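PDB 1M5S: formylmethanofuran--tetrahydromethanopterin formyltransferase from Methanosarcina barkeri, which catalyses the reversible transfer of a formyl group from formylmethanofuran to tetrahydromethanopterin, a step in methanogenesis from carbon dioxide. Local coordinates for residues M1-G5 and V6-D10. Sequence-based numbering, arbitrary orientation.
Sequences MEING and VEIED
I3 and I8 meet through the long branches of their side chains, laid across one another at a slant on the face of the hairpin that also bears V6. CD1 of I3 rests 3.7 Å from CG1 of I8, and the two CD1 methyls lie 3.8 Å apart. In I3, CG1 stands anti to the carbonyl carbon (chi1 -51°) and the branch continues extended, which brings its CD1 end over to I8; I8 offers its own CG1 and CD1 in return. Cut back to an alanine, I3 would lose CG1 and CD1, and a gap is likely to open beside the CG1-CD1 branch of I8 on this side. V6 packs closer to the backbone, its CB 3.3 Å from the carbonyl oxygen of I3, and its side chain also reaches V274 and I277 of strand 274-278. On the opposite face E2 and E7 form the non-hydrogen-bonded pair; the aliphatic CG of E2 lies 3.8 Å from CA of E7, while their carboxylates do not meet, OE2 of E2 lying 6.7 Å from OE1 of E7. At the open end of the hairpin N of I8 donates to the carbonyl oxygen of M1 over 2.8 Å, in a fairly straight bond (164° at the hydrogen). A water accepts from the amino nitrogen of M1 and donates to the carbonyl oxygen of I8, joining the same two residues a second time. At the other end I3 and V6 exchange two backbone hydrogen bonds, the one from N of V6 approaching O of I3 from above the carbonyl plane. N4 and G5, both with positive phi, form the corner, and ND2 of N4 bonds to the carbonyl oxygen of V269. The whole is a beta-hairpin with a two-residue loop, N4-G5, in a type I' turn at the N-terminus of the chain, its strand 6-8 running parallel to strand 274-278.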
# COMPACT_ATOMS: atom_id res chain seq x y z
N MET A 1 -3.43 12.31 -35.86
CA MET A 1 -3.48 12.95 -34.52
C MET A 1 -2.39 12.41 -33.61
O MET A 1 -2.10 11.21 -33.60
CB MET A 1 -4.85 12.71 -33.87
CG MET A 1 -5.02 13.32 -32.49
SD MET A 1 -6.57 12.81 -31.71
CE MET A 1 -7.76 13.66 -32.74
N GLU A 2 -1.71 13.32 -32.91
CA GLU A 2 -0.76 12.96 -31.87
C GLU A 2 -1.11 13.71 -30.60
O GLU A 2 -1.54 14.87 -30.65
CB GLU A 2 0.66 13.33 -32.29
CG GLU A 2 1.25 12.42 -33.34
CD GLU A 2 2.66 12.81 -33.77
OE1 GLU A 2 3.27 13.70 -33.12
OE2 GLU A 2 3.17 12.21 -34.73
N ILE A 3 -1.03 13.01 -29.47
CA ILE A 3 -1.06 13.68 -28.18
C ILE A 3 0.28 13.46 -27.48
O ILE A 3 0.77 12.33 -27.37
CB ILE A 3 -2.21 13.16 -27.28
CG1 ILE A 3 -3.53 13.21 -28.05
CG2 ILE A 3 -2.33 14.03 -26.04
CD1 ILE A 3 -4.60 12.40 -27.42
N ASN A 4 0.93 14.57 -27.15
CA ASN A 4 2.26 14.56 -26.55
C ASN A 4 3.24 13.81 -27.45
O ASN A 4 4.07 13.04 -26.97
CB ASN A 4 2.20 13.92 -25.16
CG ASN A 4 3.26 14.46 -24.23
OD1 ASN A 4 3.60 15.64 -24.29
ND2 ASN A 4 3.83 13.58 -23.42
N GLY A 5 3.04 13.94 -28.76
CA GLY A 5 3.92 13.30 -29.72
C GLY A 5 3.58 11.85 -30.00
O GLY A 5 4.19 11.23 -30.87
N VAL A 6 2.62 11.31 -29.26
CA VAL A 6 2.22 9.92 -29.43
C VAL A 6 1.10 9.82 -30.46
O VAL A 6 0.05 10.44 -30.30
CB VAL A 6 1.74 9.30 -28.08
CG1 VAL A 6 1.29 7.87 -28.27
CG2 VAL A 6 2.88 9.36 -27.06
N GLU A 7 1.33 9.04 -31.51
CA GLU A 7 0.31 8.78 -32.52
C GLU A 7 -0.94 8.13 -31.95
O GLU A 7 -0.89 7.03 -31.41
CB GLU A 7 0.88 7.90 -33.63
CG GLU A 7 -0.13 7.55 -34.71
CD GLU A 7 0.39 6.54 -35.71
OE1 GLU A 7 1.34 5.78 -35.39
OE2 GLU A 7 -0.16 6.47 -36.83
N ILE A 8 -2.08 8.80 -32.14
CA ILE A 8 -3.38 8.21 -31.82
C ILE A 8 -4.00 7.67 -33.11
O ILE A 8 -4.32 8.44 -34.01
CB ILE A 8 -4.35 9.26 -31.21
CG1 ILE A 8 -3.65 10.07 -30.11
CG2 ILE A 8 -5.62 8.58 -30.68
CD1 ILE A 8 -3.14 9.25 -28.93
N GLU A 9 -4.11 6.35 -33.21
CA GLU A 9 -4.71 5.70 -34.37
C GLU A 9 -6.16 6.14 -34.58
O GLU A 9 -6.91 6.33 -33.62
CB GLU A 9 -4.68 4.19 -34.20
CG GLU A 9 -3.66 3.50 -35.06
CD GLU A 9 -4.12 2.15 -35.54
OE1 GLU A 9 -4.50 2.04 -36.73
OE2 GLU A 9 -4.09 1.19 -34.75
N ASP A 10 -6.52 6.34 -35.85
CA ASP A 10 -7.90 6.65 -36.21
C ASP A 10 -8.66 5.34 -36.35
O ASP A 10 -8.84 4.81 -37.45
CB ASP A 10 -7.95 7.44 -37.54
CG ASP A 10 -9.31 8.09 -37.80
OD1 ASP A 10 -10.26 7.87 -37.02
OD2 ASP A 10 -9.41 8.84 -38.79
O HOH W 1 -3.64 9.42 -36.27
O HOH W 2 3.98 8.50 -31.77